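Local coordinates for probable leucine/isoleucine/valine-binding protein (Rhodopirellula baltica, PDB 4KV7) that probably binds leucine, isoleucine, valine or a similar small ligand outside the cytoplasm, at residues V188-Y196 and D209-P217; Y226-R237 and L256-I267. The protein carries 1 engineered substitution. One frame throughout, in Å; residues are numbered along the deposited sequence.

Contact 1 (V188-Y196 and D209-P217)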
# COMPACT_ATOMS: atom_id res chain seq x y z
N VAL A 188 -17.08 -20.04 6.70
CA VAL A 188 -16.82 -18.85 5.89
C VAL A 188 -18.12 -18.22 5.37
O VAL A 188 -18.21 -17.00 5.27
CB VAL A 188 -15.81 -19.13 4.74
CG1 VAL A 188 -16.39 -20.10 3.72
CG2 VAL A 188 -15.39 -17.83 4.06
N SER A 189 -19.13 -19.04 5.10
CA SER A 189 -20.40 -18.54 4.57
C SER A 189 -21.20 -17.70 5.58
O SER A 189 -22.14 -17.00 5.21
CB SER A 189 -21.28 -19.70 4.08
OG SER A 189 -21.65 -20.53 5.16
N SER A 190 -20.81 -17.77 6.85
CA SER A 190 -21.53 -17.05 7.90
C SER A 190 -21.15 -15.57 7.98
O SER A 190 -21.92 -14.76 8.49
CB SER A 190 -21.29 -17.72 9.26
OG SER A 190 -19.96 -17.53 9.69
N LEU A 191 -19.97 -15.22 7.48
CA LEU A 191 -19.50 -13.84 7.61
C LEU A 191 -20.29 -12.88 6.72
O LEU A 191 -20.60 -13.20 5.57
CB LEU A 191 -18.02 -13.74 7.26
CG LEU A 191 -17.00 -14.11 8.34
CD1 LEU A 191 -17.11 -15.56 8.77
CD2 LEU A 191 -15.59 -13.81 7.84
N PRO A 192 -20.61 -11.68 7.24
CA PRO A 192 -21.21 -10.67 6.36
C PRO A 192 -20.17 -10.24 5.35
O PRO A 192 -19.07 -9.88 5.73
CB PRO A 192 -21.53 -9.51 7.31
CG PRO A 192 -21.25 -10.02 8.71
CD PRO A 192 -20.28 -11.14 8.56
N HIS A 193 -20.52 -10.27 4.06
CA HIS A 193 -19.54 -10.00 3.03
C HIS A 193 -20.20 -9.40 1.78
O HIS A 193 -20.70 -10.13 0.93
CB HIS A 193 -18.78 -11.27 2.66
CG HIS A 193 -17.54 -11.02 1.87
ND1 HIS A 193 -16.81 -12.04 1.29
CD2 HIS A 193 -16.88 -9.88 1.57
CE1 HIS A 193 -15.76 -11.54 0.67
NE2 HIS A 193 -15.78 -10.23 0.82
N GLY A 194 -20.20 -8.08 1.70
CA GLY A 194 -20.69 -7.38 0.53
C GLY A 194 -19.54 -7.09 -0.41
O GLY A 194 -18.44 -6.79 0.05
N ARG A 195 -19.79 -7.18 -1.72
CA ARG A 195 -18.72 -7.00 -2.71
C ARG A 195 -19.07 -5.94 -3.74
O ARG A 195 -20.24 -5.63 -3.95
CB ARG A 195 -18.40 -8.28 -3.49
CG ARG A 195 -18.61 -9.63 -2.87
CD ARG A 195 -17.49 -10.10 -1.97
NE ARG A 195 -16.08 -9.91 -2.35
CZ ARG A 195 -15.24 -10.91 -2.62
NH1 ARG A 195 -15.67 -12.16 -2.67
NH2 ARG A 195 -13.95 -10.66 -2.82
N TYR A 196 -18.06 -5.43 -4.42
CA TYR A 196 -18.26 -4.54 -5.56
C TYR A 196 -17.20 -4.83 -6.61
O TYR A 196 -16.11 -5.30 -6.29
CB TYR A 196 -18.19 -3.07 -5.13
CG TYR A 196 -16.78 -2.64 -4.82
CD1 TYR A 196 -16.24 -2.80 -3.56
CD2 TYR A 196 -15.97 -2.11 -5.82
CE1 TYR A 196 -14.93 -2.44 -3.29
CE2 TYR A 196 -14.66 -1.76 -5.57
CZ TYR A 196 -14.14 -1.93 -4.30
OH TYR A 196 -12.84 -1.56 -4.04
N ASP A 209 -26.42 -6.62 0.99
CA ASP A 209 -25.97 -7.86 1.63
C ASP A 209 -25.58 -7.64 3.08
O ASP A 209 -25.93 -8.46 3.94
CB ASP A 209 -24.80 -8.49 0.86
CG ASP A 209 -25.25 -9.19 -0.41
OD1 ASP A 209 -26.46 -9.46 -0.54
OD2 ASP A 209 -24.39 -9.49 -1.26
N LEU A 210 -24.88 -6.56 3.38
CA LEU A 210 -24.55 -6.25 4.76
C LEU A 210 -25.80 -5.94 5.58
O LEU A 210 -25.94 -6.42 6.71
CB LEU A 210 -23.59 -5.07 4.82
CG LEU A 210 -22.21 -5.34 4.23
CD1 LEU A 210 -21.44 -4.04 4.15
CD2 LEU A 210 -21.48 -6.37 5.08
N LEU A 211 -26.72 -5.18 5.00
CA LEU A 211 -27.90 -4.72 5.73
C LEU A 211 -28.87 -5.84 6.09
O LEU A 211 -29.61 -5.74 7.07
CB LEU A 211 -28.64 -3.65 4.92
CG LEU A 211 -27.93 -2.30 4.88
CD1 LEU A 211 -28.66 -1.31 4.00
CD2 LEU A 211 -27.79 -1.77 6.29
N MSE A 212 -28.87 -6.91 5.30
CA MSE A 212 -29.79 -8.02 5.55
C MSE A 212 -29.19 -9.07 6.48
O MSE A 212 -29.85 -10.05 6.81
CB MSE A 212 -30.21 -8.68 4.24
CG MSE A 212 -29.11 -9.52 3.62
SE MSE A 212 -29.65 -10.43 1.99
CE MSE A 212 -31.41 -9.64 1.73
N HIS A 213 -27.95 -8.88 6.90
CA HIS A 213 -27.27 -9.89 7.69
C HIS A 213 -27.84 -10.03 9.10
O HIS A 213 -28.27 -9.04 9.69
CB HIS A 213 -25.77 -9.59 7.78
CG HIS A 213 -24.94 -10.80 8.08
ND1 HIS A 213 -24.47 -11.63 7.08
CD2 HIS A 213 -24.51 -11.33 9.25
CE1 HIS A 213 -23.77 -12.61 7.63
NE2 HIS A 213 -23.79 -12.46 8.94
N GLN A 214 -27.82 -11.26 9.62
CA GLN A 214 -28.22 -11.56 11.00
C GLN A 214 -27.03 -12.10 11.78
O GLN A 214 -26.59 -13.22 11.53
CB GLN A 214 -29.30 -12.64 10.99
CG GLN A 214 -30.39 -12.46 9.95
CD GLN A 214 -31.56 -11.66 10.48
OE1 GLN A 214 -31.38 -10.63 11.13
NE2 GLN A 214 -32.77 -12.13 10.20
N PRO A 215 -26.51 -11.32 12.75
CA PRO A 215 -26.98 -10.00 13.17
C PRO A 215 -26.43 -8.90 12.26
O PRO A 215 -25.52 -9.15 11.47
CB PRO A 215 -26.36 -9.85 14.56
CG PRO A 215 -25.06 -10.56 14.44
CD PRO A 215 -25.33 -11.75 13.52
N LEU A 216 -26.99 -7.70 12.36
CA LEU A 216 -26.49 -6.55 11.62
C LEU A 216 -25.05 -6.25 12.06
O LEU A 216 -24.77 -6.24 13.25
CB LEU A 216 -27.38 -5.35 11.89
CG LEU A 216 -27.07 -4.04 11.16
CD1 LEU A 216 -27.43 -4.14 9.68
CD2 LEU A 216 -27.78 -2.87 11.82
N PRO A 217 -24.14 -6.04 11.10
CA PRO A 217 -22.76 -5.78 11.52
C PRO A 217 -22.62 -4.50 12.33
O PRO A 217 -23.27 -3.49 12.03
CB PRO A 217 -22.01 -5.64 10.19
CG PRO A 217 -22.85 -6.36 9.20
CD PRO A 217 -24.27 -6.13 9.64
O HOH W 1 -22.22 -8.38 -2.53

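Contact 2 (Y226-R237 and L256-I267)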
# COMPACT_ATOMS: atom_id res chain seq x y z
N TYR A 226 -10.78 4.10 -2.51
CA TYR A 226 -11.45 5.27 -1.98
C TYR A 226 -12.78 5.60 -2.64
O TYR A 226 -13.73 5.97 -1.95
CB TYR A 226 -10.54 6.50 -1.94
CG TYR A 226 -9.90 6.86 -3.27
CD1 TYR A 226 -8.67 6.32 -3.63
CD2 TYR A 226 -10.51 7.76 -4.14
CE1 TYR A 226 -8.07 6.65 -4.84
CE2 TYR A 226 -9.92 8.09 -5.34
CZ TYR A 226 -8.70 7.54 -5.69
OH TYR A 226 -8.08 7.83 -6.87
N GLU A 227 -12.89 5.48 -3.97
CA GLU A 227 -14.14 5.85 -4.63
C GLU A 227 -15.33 4.97 -4.20
O GLU A 227 -16.34 5.50 -3.71
CB GLU A 227 -14.02 5.91 -6.16
CG GLU A 227 -15.32 6.44 -6.77
CD GLU A 227 -15.52 6.11 -8.25
OE1 GLU A 227 -14.94 5.12 -8.75
OE2 GLU A 227 -16.32 6.83 -8.89
N PRO A 228 -15.24 3.64 -4.38
CA PRO A 228 -16.37 2.82 -3.97
C PRO A 228 -16.58 2.83 -2.46
O PRO A 228 -17.72 2.76 -2.02
CB PRO A 228 -16.02 1.42 -4.50
CG PRO A 228 -14.54 1.44 -4.65
CD PRO A 228 -14.20 2.83 -5.05
N CYS A 229 -15.51 2.92 -1.67
CA CYS A 229 -15.68 2.98 -0.23
C CYS A 229 -16.40 4.25 0.21
O CYS A 229 -17.26 4.21 1.10
CB CYS A 229 -14.34 2.81 0.49
SG CYS A 229 -13.70 1.13 0.37
N SER A 230 -16.09 5.37 -0.44
CA SER A 230 -16.78 6.62 -0.12
C SER A 230 -18.26 6.52 -0.44
O SER A 230 -19.11 6.96 0.33
CB SER A 230 -16.19 7.78 -0.92
OG SER A 230 -14.87 8.06 -0.50
N LYS A 231 -18.58 5.95 -1.60
CA LYS A 231 -19.96 5.79 -1.99
C LYS A 231 -20.71 4.85 -1.04
O LYS A 231 -21.85 5.11 -0.68
CB LYS A 231 -20.07 5.28 -3.42
CG LYS A 231 -21.50 5.15 -3.88
CD LYS A 231 -21.62 4.97 -5.37
CE LYS A 231 -23.05 4.69 -5.76
NZ LYS A 231 -23.13 4.28 -7.18
N LEU A 232 -20.07 3.76 -0.65
CA LEU A 232 -20.66 2.83 0.29
C LEU A 232 -21.01 3.53 1.61
O LEU A 232 -22.10 3.37 2.14
CB LEU A 232 -19.70 1.66 0.50
CG LEU A 232 -20.13 0.47 1.37
CD1 LEU A 232 -20.05 0.78 2.85
CD2 LEU A 232 -21.52 -0.05 0.99
N ILE A 233 -20.07 4.30 2.14
CA ILE A 233 -20.29 5.00 3.40
C ILE A 233 -21.42 6.02 3.29
O ILE A 233 -22.28 6.10 4.18
CB ILE A 233 -19.01 5.64 3.92
CG1 ILE A 233 -18.06 4.53 4.38
CG2 ILE A 233 -19.31 6.61 5.06
CD1 ILE A 233 -16.64 4.98 4.57
N ARG A 234 -21.45 6.78 2.20
CA ARG A 234 -22.53 7.74 1.99
C ARG A 234 -23.88 7.03 1.94
O ARG A 234 -24.85 7.48 2.54
CB ARG A 234 -22.33 8.51 0.68
CG ARG A 234 -21.29 9.61 0.77
CD ARG A 234 -21.35 10.54 -0.44
NE ARG A 234 -20.27 11.53 -0.40
CZ ARG A 234 -20.33 12.69 0.25
NH1 ARG A 234 -21.43 13.02 0.92
NH2 ARG A 234 -19.30 13.52 0.22
N MSE A 235 -23.93 5.93 1.20
CA MSE A 235 -25.17 5.18 1.03
C MSE A 235 -25.62 4.47 2.29
O MSE A 235 -26.81 4.38 2.57
CB MSE A 235 -25.04 4.19 -0.11
CG MSE A 235 -25.02 4.86 -1.46
SE MSE A 235 -25.21 3.60 -2.92
CE MSE A 235 -26.11 2.19 -2.01
N ALA A 236 -24.66 3.96 3.05
CA ALA A 236 -24.97 3.35 4.33
C ALA A 236 -25.68 4.36 5.21
O ALA A 236 -26.74 4.07 5.77
CB ALA A 236 -23.70 2.86 5.00
N ARG A 237 -25.11 5.55 5.33
CA ARG A 237 -25.68 6.57 6.21
C ARG A 237 -27.07 7.02 5.73
O ARG A 237 -27.95 7.32 6.54
CB ARG A 237 -24.69 7.73 6.42
CG ARG A 237 -23.30 7.29 6.94
CD ARG A 237 -22.53 8.41 7.65
NE ARG A 237 -21.09 8.15 7.74
CZ ARG A 237 -20.51 7.43 8.70
NH1 ARG A 237 -19.20 7.26 8.69
NH2 ARG A 237 -21.24 6.89 9.66
N LEU A 256 -9.94 9.21 0.78
CA LEU A 256 -11.23 8.90 1.37
C LEU A 256 -11.77 10.09 2.16
O LEU A 256 -12.94 10.46 2.03
CB LEU A 256 -11.07 7.69 2.29
CG LEU A 256 -12.34 7.19 2.99
CD1 LEU A 256 -13.29 6.51 2.01
CD2 LEU A 256 -11.97 6.25 4.11
N GLN A 257 -10.91 10.71 2.97
CA GLN A 257 -11.31 11.85 3.77
C GLN A 257 -11.70 13.03 2.89
O GLN A 257 -12.67 13.74 3.16
CB GLN A 257 -10.21 12.26 4.76
CG GLN A 257 -10.60 13.48 5.58
CD GLN A 257 -9.68 13.73 6.76
OE1 GLN A 257 -8.50 13.37 6.73
NE2 GLN A 257 -10.22 14.33 7.82
N ARG A 258 -10.95 13.25 1.81
CA ARG A 258 -11.23 14.34 0.89
C ARG A 258 -12.59 14.16 0.23
O ARG A 258 -13.34 15.12 0.06
CB ARG A 258 -10.12 14.44 -0.17
CG ARG A 258 -10.21 15.60 -1.14
CD ARG A 258 -9.05 15.53 -2.13
NE ARG A 258 -7.89 14.84 -1.56
CZ ARG A 258 -7.32 13.76 -2.09
NH1 ARG A 258 -7.79 13.24 -3.22
NH2 ARG A 258 -6.28 13.20 -1.49
N SER A 259 -12.92 12.93 -0.13
CA SER A 259 -14.19 12.66 -0.79
C SER A 259 -15.38 12.79 0.16
O SER A 259 -16.42 13.32 -0.21
CB SER A 259 -14.18 11.25 -1.41
OG SER A 259 -15.44 10.96 -1.98
N LEU A 260 -15.21 12.30 1.38
CA LEU A 260 -16.32 12.23 2.32
C LEU A 260 -16.52 13.46 3.19
O LEU A 260 -17.62 13.68 3.70
CB LEU A 260 -16.16 11.02 3.25
CG LEU A 260 -16.47 9.67 2.62
CD1 LEU A 260 -16.10 8.56 3.60
CD2 LEU A 260 -17.94 9.59 2.26
N GLY A 261 -15.47 14.25 3.37
CA GLY A 261 -15.53 15.39 4.27
C GLY A 261 -15.92 14.98 5.68
O GLY A 261 -15.34 14.04 6.24
N ASP A 262 -16.91 15.66 6.25
CA ASP A 262 -17.39 15.38 7.60
C ASP A 262 -17.84 13.93 7.80
O ASP A 262 -17.82 13.42 8.92
CB ASP A 262 -18.55 16.32 7.96
CG ASP A 262 -18.14 17.78 7.98
OD1 ASP A 262 -16.97 18.05 8.32
OD2 ASP A 262 -18.98 18.65 7.67
N LEU A 263 -18.23 13.27 6.72
CA LEU A 263 -18.75 11.92 6.80
C LEU A 263 -17.65 10.90 7.08
O LEU A 263 -17.93 9.74 7.39
CB LEU A 263 -19.49 11.55 5.51
CG LEU A 263 -20.91 12.09 5.28
CD1 LEU A 263 -20.97 13.62 5.32
CD2 LEU A 263 -21.47 11.57 3.97
N ALA A 264 -16.39 11.34 6.97
CA ALA A 264 -15.26 10.47 7.28
C ALA A 264 -14.89 10.52 8.75
O ALA A 264 -14.09 9.71 9.22
CB ALA A 264 -14.05 10.84 6.41
N ASN A 265 -15.46 11.48 9.48
CA ASN A 265 -15.18 11.63 10.91
C ASN A 265 -15.55 10.36 11.67
O ASN A 265 -16.70 9.94 11.67
CB ASN A 265 -15.94 12.83 11.47
CG ASN A 265 -15.37 13.33 12.79
OD1 ASN A 265 -14.70 12.60 13.51
ND2 ASN A 265 -15.65 14.59 13.11
N GLY A 266 -14.55 9.75 12.31
CA GLY A 266 -14.79 8.55 13.08
C GLY A 266 -14.31 7.27 12.41
O GLY A 266 -14.23 6.23 13.07
N ILE A 267 -13.99 7.34 11.13
CA ILE A 267 -13.46 6.17 10.43
C ILE A 267 -12.06 5.85 10.93
O ILE A 267 -11.25 6.75 11.15
CB ILE A 267 -13.43 6.41 8.91
CG1 ILE A 267 -14.85 6.55 8.36
CG2 ILE A 267 -12.71 5.28 8.19
CD1 ILE A 267 -14.89 6.90 6.90
O HOH W 2 -18.32 11.28 -1.80
O HOH W 3 -19.47 15.25 2.60
O HOH W 4 -17.85 7.31 11.26

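Contact 1 (V188-Y196 and D209-P217)
A chi1 of -157° swings the imidazole of His213 out opposite its own amide nitrogen, and a chi2 of 87° turns the ring about a right angle to that arm, which lays the imidazole face against the pyrrolidine of Pro192. The two segments are part of a beta-alpha-beta crossover in a Rossmann-like lobe: strand 193-196 leads through helix 204-211 to strand 219-223, and strand 159-164 lies between the two strands. Pro192 CG stands 3.5 Å from the centroid of the His213 ring, only 12° off its normal, a CH-pi contact over the middle of the face. Near the ring plane, the carbonyl oxygen of Ser190 lies 3.0 Å from His213 CE1 at the edge. Pro192 also turns CB to two apolar neighbours, Leu210 CD2 at 3.9 Å and Pro217 CG at 3.9 Å, and thus touches both the helix end and the loop after it. Leu210 CD2 reaches on along the strand to Gly194 N, 4.0 Å away, where the glycine offers backbone alone. The CB of His193 points away from the helix end, and its NE2 is hydrogen-bonded to Thr163. Farther up the strand a water joins backbone to helix: it accepts from Arg195 N at 2.8 Å and donates to Asp209 OD2 at 2.7 Å.

Contact 2 (Y226-R237 and L256-I267)
Arg234 and Leu260 lie alongside with their ends pointing opposite ways where helix 226-237 crosses helix 256-260, their axes 9.4 Å apart at an angle of -43°. Beyond CB, Arg234 CG rests 3.7 Å from Leu260 CD2 and also touches Leu263 CD2. The chain then runs extended to NE, with Leu260 CD2 over one face of the guanidinium. NH1 comes within 3.4 Å of Leu263 CD2, while NH2 donates to Ser259 O at 2.9 Å with a bent N-H...O angle of 143°, the nitrogen lying in the carbonyl plane. A water links NH2 to Leu260 O as well. The guanidinium therefore meets two carbonyls of the last helical turn, just before Gly261 leaves helical geometry with positive phi, and its charge may offset the negative end of that helix.

Arg237 reaches the following turn: its NH1 bonds Leu263 O at 3.1 Å, nearly along the C=O axis, and reaches Asn265 O through a water, while NH2 holds Asn242. An alanine here removes the guanidinium and would probably leave Leu263 O without this donor and Asn242 without its mate, the 262-267 turn being less tied to the helix.

Inward of the two arginines the contact is apolar. Ile233 CD1 meets Ile267 CD1 tip to tip at a tight 3.5 Å, and Leu260 CD1 crosses in beside it. In the conformer given, buried Ser230 OG touches Leu256 CD1 and donates to Tyr226 O at 2.8 Å from the face opposite Ser230 N. Neighbouring helices packed in this way, each linking successive parallel strands 219-223, 244-247 and 268-271, are typical of the Rossmann-like lobe of a periplasmic binding protein.

Overall arrangement
Contacts 1 and 2 follow one another along the chain in the same lobe, built on a seven-stranded mixed sheet, their centres about 19 Å apart. Contact 1 lies at the sheet margin, on outermost strand 193-196, and is farther from the chain's centre, about 26 Å against 19 Å. Both are partly buried. Contact 1 sets the start of a strand and the loop leading into it against the helix end and the loop that follows, through proline, imidazole and one water; contact 2 joins two helices by an aliphatic seam with arginine-carbonyl bonds on its outer side. Helix 204-211 serves both, since its Leu207 also packs on Leu232 and Ala236. They meet directly where Tyr196 CE2 lies 3.3 Å from Pro228 CG.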